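Local coordinates for protein calreticulin, putative (Trypanosoma cruzi, PDB 5HCF) that probably works as a lectin-like chaperone, its globular domain of legume-lectin fold having both carbohydrate- and peptide-binding properties, at residues Asp36-Lys39 against Ser40-Leu43; Gly230-Leu233 against Lys234-Leu237. One frame throughout, in Å; residues are numbered along the deposited sequence.

Interaction 1 of 2, residues Asp36-Lys39 against Ser40-Leu43; sequences DAEK and SKGL
E38 and K41 run side by side with their ends pointing the same way, the two side chains joined by a salt bridge across a type I beta turn from E38 to K41. K41 is extended beyond CG, and its NZ lies 3.0 Å from E38 OE1, which it meets on the syn side and somewhat out of the carboxylate plane; a second, weak bond to OE2 makes the grip lopsided. E38 reaches this place by bending at chi2 (-63°), which brings its carboxylate round toward the lysine although its CB points away. The turn itself is closed by a hydrogen bond from K41 N to E38 O, 3.2 Å, with the donor well above the carbonyl plane. D36 contributes a second set of bonds. D36 OD1 accepts from E38 N and from K39 N, each at 2.8 Å, from opposite faces of the carboxylate plane; the first bond makes an Asx turn and the second extends it to an Asx motif, and together they pin the carboxylate against the backbone. S40 and D36 share two bonds: S40 N donates to D36 O at 2.9 Å, and S40 OG accepts from D36 N at 3.0 Å. The contact is a surface turn in the loop between strands 26-29 and 42-45. K225, on strand 223-230, donates to the carbonyls of K39 and K41, and the chain then enters strand 42-45, where G42 pairs with S29 and L43 with F224.

Interaction 2 of 2, residues Gly230-Leu233 against Lys234-Leu237; sequences GDDL and KEVL
D232 caps the N terminus of helix 233-243, and the contact is a local one, an N-cap with the first turn of that helix, where strand 223-230 gives way to it. D232 OD1 accepts from E235 N at 2.7 Å, with an N-H...O angle of 163°, and the donor arrives nearly along the C-O axis of the carboxylate. CG of D232 stands anti to its own backbone N (chi1 -179°), a setting that carries OD1 over the first turn; the same oxygen lies 3.2 Å from E235 CB, as the bond to the adjoining N brings it there. The side chains of D232 and E235 cross at about a right angle with their carboxylate planes 56° apart, and the carboxylate oxygens D232 OD1 and E235 OE1 remain 5.1 Å from each other. A water accepts from D232 N and lies 3.0 Å from E235 OE1, bridging the two residues. The i to i+4 bonds start with a weak one from V236 N to D232 O, followed by L237 N to L233 O, 2.9 Å, in the carbonyl plane. One helical turn apart, L233 and L237 meet obliquely, L233 CG packing on L237 CD1 at 3.7 Å. L233 and V236 both touch V70 of strand 69-76, seating the start of the helix on the sheet, while E235 touches V2 of strand 2-6. Chemically, the carboxylate of D232 meets an N-H of the first turn, which would otherwise lack an acceptor within the helix, and its negative charge probably interacts favourably with the positive end of the helix dipole.

Overall arrangement
From the N terminus, interaction 1 comes first, rounding off the loop between strands 26-29 and 42-45 just before the second of these begins. Interaction 2 follows much later, where strand 223-230 ends and helix 233-243 starts. The two are in series, neither nested nor crossing, and they do not touch: their centres lie 23 Å apart and their nearest atoms about 14 Å. What they share is the antiparallel sheet that contains strands 42-45 and 223-230. Strand 42-45, entered from residues 36-43, pairs with strand 223-230, whose C-terminal end, at G230, runs into interaction 2. Interaction 1 thus shapes a strand connection, and interaction 2 a strand-to-helix junction.

Interaction 1 of 2, residues Asp36-Lys39 against Ser40-Leu43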
ATOM      1  N   ASP A  36      18.901   5.713 -11.118  1.00 55.98           N
ATOM      2  CA  ASP A  36      20.150   5.021 -10.824  1.00 58.38           C
ATOM      3  C   ASP A  36      20.011   3.537 -11.158  1.00 56.13           C
ATOM      4  O   ASP A  36      19.061   2.889 -10.730  1.00 54.49           O
ATOM      5  CB  ASP A  36      20.535   5.220  -9.355  1.00 60.56           C
ATOM      6  CG  ASP A  36      21.863   4.580  -9.003  1.00 63.87           C
ATOM      7  OD1 ASP A  36      21.927   3.335  -8.908  1.00 62.61           O
ATOM      8  OD2 ASP A  36      22.848   5.326  -8.818  1.00 68.32           O
ATOM      9  N   ALA A  37      20.962   3.007 -11.921  1.00 57.16           N
ATOM     10  CA  ALA A  37      20.857   1.657 -12.471  1.00 55.70           C
ATOM     11  C   ALA A  37      20.789   0.577 -11.393  1.00 57.50           C
ATOM     12  O   ALA A  37      20.320  -0.535 -11.648  1.00 56.60           O
ATOM     13  CB  ALA A  37      22.021   1.386 -13.406  1.00 55.87           C
ATOM     14  N   GLU A  38      21.256   0.902 -10.191  1.00 60.32           N
ATOM     15  CA  GLU A  38      21.230  -0.054  -9.090  1.00 62.14           C
ATOM     16  C   GLU A  38      20.209   0.308  -8.008  1.00 59.46           C
ATOM     17  O   GLU A  38      19.449  -0.554  -7.562  1.00 58.00           O
ATOM     18  CB  GLU A  38      22.620  -0.183  -8.464  1.00 67.94           C
ATOM     19  CG  GLU A  38      23.629  -0.917  -9.341  1.00 72.71           C
ATOM     20  CD  GLU A  38      23.234  -2.359  -9.612  1.00 73.98           C
ATOM     21  OE1 GLU A  38      22.473  -2.932  -8.801  1.00 74.18           O
ATOM     22  OE2 GLU A  38      23.680  -2.918 -10.639  1.00 74.49           O
ATOM     23  N   LYS A  39      20.177   1.572  -7.592  1.00 58.59           N
ATOM     24  CA  LYS A  39      19.275   1.967  -6.512  1.00 56.43           C
ATOM     25  C   LYS A  39      17.821   2.055  -6.969  1.00 53.54           C
ATOM     26  O   LYS A  39      16.911   2.075  -6.139  1.00 51.94           O
ATOM     27  CB  LYS A  39      19.679   3.305  -5.897  1.00 57.53           C
ATOM     28  CG  LYS A  39      21.035   3.311  -5.227  1.00 61.55           C
ATOM     29  CD  LYS A  39      21.252   4.626  -4.490  1.00 65.91           C
ATOM     30  CE  LYS A  39      21.534   5.784  -5.443  1.00 69.15           C
ATOM     31  NZ  LYS A  39      22.148   6.929  -4.708  1.00 73.29           N
ATOM     32  N   SER A  40      17.601   2.146  -8.278  1.00 51.40           N
ATOM     33  CA  SER A  40      16.241   2.202  -8.806  1.00 46.77           C
ATOM     34  C   SER A  40      15.675   0.805  -9.002  1.00 46.22           C
ATOM     35  O   SER A  40      14.521   0.648  -9.399  1.00 47.29           O
ATOM     36  CB  SER A  40      16.189   2.976 -10.126  1.00 44.53           C
ATOM     37  OG  SER A  40      16.512   4.345  -9.941  1.00 46.65           O
ATOM     38  N   LYS A  41      16.487  -0.210  -8.725  1.00 45.59           N
ATOM     39  CA  LYS A  41      16.032  -1.589  -8.867  1.00 46.36           C
ATOM     40  C   LYS A  41      14.889  -1.898  -7.902  1.00 46.23           C
ATOM     41  O   LYS A  41      14.842  -1.375  -6.786  1.00 47.20           O
ATOM     42  CB  LYS A  41      17.189  -2.566  -8.650  1.00 48.13           C
ATOM     43  CG  LYS A  41      18.202  -2.585  -9.784  1.00 50.88           C
ATOM     44  CD  LYS A  41      19.247  -3.673  -9.581  1.00 53.40           C
ATOM     45  CE  LYS A  41      20.006  -3.955 -10.869  1.00 54.75           C
ATOM     46  NZ  LYS A  41      21.115  -4.930 -10.654  1.00 57.70           N
ATOM     47  N   GLY A  42      13.967  -2.747  -8.344  1.00 45.04           N
ATOM     48  CA  GLY A  42      12.816  -3.112  -7.539  1.00 41.67           C
ATOM     49  C   GLY A  42      12.040  -4.266  -8.141  1.00 39.89           C
ATOM     50  O   GLY A  42      12.478  -4.881  -9.112  1.00 40.41           O
ATOM     51  N   LEU A  43      10.886  -4.563  -7.554  1.00 38.29           N
ATOM     52  CA  LEU A  43      10.044  -5.657  -8.019  1.00 37.87           C
ATOM     53  C   LEU A  43       9.228  -5.204  -9.222  1.00 38.80           C
ATOM     54  O   LEU A  43       8.397  -4.300  -9.121  1.00 38.21           O
ATOM     55  CB  LEU A  43       9.126  -6.140  -6.895  1.00 36.88           C
ATOM     56  CG  LEU A  43       8.386  -7.465  -7.078  1.00 35.81           C
ATOM     57  CD1 LEU A  43       7.234  -7.312  -8.038  1.00 35.90           C
ATOM     58  CD2 LEU A  43       9.345  -8.545  -7.551  1.00 35.64           C
TER

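Interaction 2 of 2, residues Gly230-Leu233 against Lys234-Leu237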
ATOM      1  N   GLY A 230       6.981   0.384  10.437  1.00 41.58           N
ATOM      2  CA  GLY A 230       7.548   0.754  11.721  1.00 41.77           C
ATOM      3  C   GLY A 230       6.531   1.387  12.659  1.00 42.36           C
ATOM      4  O   GLY A 230       5.328   1.367  12.396  1.00 42.17           O
ATOM      5  N   ASP A 231       7.012   1.945  13.763  1.00 44.36           N
ATOM      6  CA  ASP A 231       6.127   2.562  14.749  1.00 45.87           C
ATOM      7  C   ASP A 231       6.431   4.042  14.969  1.00 47.65           C
ATOM      8  O   ASP A 231       5.892   4.660  15.885  1.00 49.13           O
ATOM      9  CB  ASP A 231       6.201   1.805  16.080  1.00 47.90           C
ATOM     10  CG  ASP A 231       7.592   1.809  16.686  1.00 50.88           C
ATOM     11  OD1 ASP A 231       8.499   2.451  16.121  1.00 52.12           O
ATOM     12  OD2 ASP A 231       7.784   1.149  17.728  1.00 53.07           O
ATOM     13  N   ASP A 232       7.307   4.596  14.138  1.00 48.38           N
ATOM     14  CA  ASP A 232       7.657   6.008  14.221  1.00 51.00           C
ATOM     15  C   ASP A 232       7.561   6.671  12.854  1.00 52.47           C
ATOM     16  O   ASP A 232       8.152   6.195  11.885  1.00 55.14           O
ATOM     17  CB  ASP A 232       9.065   6.183  14.789  1.00 54.49           C
ATOM     18  CG  ASP A 232       9.465   7.639  14.906  1.00 58.33           C
ATOM     19  OD1 ASP A 232       9.885   8.228  13.887  1.00 59.12           O
ATOM     20  OD2 ASP A 232       9.350   8.199  16.017  1.00 61.12           O
ATOM     21  N   LEU A 233       6.828   7.779  12.782  1.00 51.30           N
ATOM     22  CA  LEU A 233       6.538   8.421  11.500  1.00 49.71           C
ATOM     23  C   LEU A 233       7.737   9.148  10.895  1.00 51.66           C
ATOM     24  O   LEU A 233       8.019   8.988   9.706  1.00 51.42           O
ATOM     25  CB  LEU A 233       5.371   9.397  11.646  1.00 48.77           C
ATOM     26  CG  LEU A 233       4.998  10.142  10.364  1.00 49.23           C
ATOM     27  CD1 LEU A 233       4.660   9.161   9.252  1.00 46.72           C
ATOM     28  CD2 LEU A 233       3.833  11.080  10.617  1.00 50.46           C
ATOM     29  N   LYS A 234       8.416   9.969  11.694  1.00 53.76           N
ATOM     30  CA  LYS A 234       9.579  10.705  11.201  1.00 55.72           C
ATOM     31  C   LYS A 234      10.656   9.766  10.686  1.00 53.78           C
ATOM     32  O   LYS A 234      11.290  10.036   9.667  1.00 54.73           O
ATOM     33  CB  LYS A 234      10.168  11.615  12.283  1.00 59.85           C
ATOM     34  CG  LYS A 234       9.407  12.916  12.481  1.00 61.48           C
ATOM     35  CD  LYS A 234       9.765  13.576  13.804  1.00 63.71           C
ATOM     36  CE  LYS A 234       8.978  14.859  14.013  1.00 63.16           C
ATOM     37  NZ  LYS A 234       9.274  15.454  15.343  1.00 65.05           N
ATOM     38  N   GLU A 235      10.866   8.670  11.408  1.00 51.72           N
ATOM     39  CA  GLU A 235      11.840   7.661  11.014  1.00 51.59           C
ATOM     40  C   GLU A 235      11.580   7.136   9.604  1.00 49.06           C
ATOM     41  O   GLU A 235      12.499   7.007   8.791  1.00 49.25           O
ATOM     42  CB  GLU A 235      11.831   6.501  12.006  1.00 52.32           C
ATOM     43  CG  GLU A 235      13.148   5.762  12.068  1.00 56.66           C
ATOM     44  CD  GLU A 235      13.167   4.705  13.143  1.00 59.60           C
ATOM     45  OE1 GLU A 235      12.271   3.838  13.114  1.00 58.33           O
ATOM     46  OE2 GLU A 235      14.072   4.734  14.005  1.00 63.00           O
ATOM     47  N   VAL A 236      10.319   6.837   9.324  1.00 46.38           N
ATOM     48  CA  VAL A 236       9.921   6.331   8.021  1.00 43.89           C
ATOM     49  C   VAL A 236      10.044   7.407   6.945  1.00 43.10           C
ATOM     50  O   VAL A 236      10.510   7.133   5.839  1.00 41.50           O
ATOM     51  CB  VAL A 236       8.479   5.799   8.056  1.00 41.25           C
ATOM     52  CG1 VAL A 236       7.981   5.507   6.652  1.00 40.33           C
ATOM     53  CG2 VAL A 236       8.402   4.562   8.938  1.00 39.64           C
ATOM     54  N   LEU A 237       9.631   8.627   7.277  1.00 44.42           N
ATOM     55  CA  LEU A 237       9.714   9.740   6.335  1.00 46.40           C
ATOM     56  C   LEU A 237      11.171  10.100   6.051  1.00 50.28           C
ATOM     57  O   LEU A 237      11.508  10.506   4.941  1.00 54.03           O
ATOM     58  CB  LEU A 237       8.956  10.957   6.869  1.00 46.59           C
ATOM     59  CG  LEU A 237       7.436  10.793   6.966  1.00 43.92           C
ATOM     60  CD1 LEU A 237       6.792  11.992   7.650  1.00 44.00           C
ATOM     61  CD2 LEU A 237       6.833  10.571   5.583  1.00 41.91           C
TER
HETATM   62  O   HOH W   1       9.479   3.730  12.101  1.00 35.59           O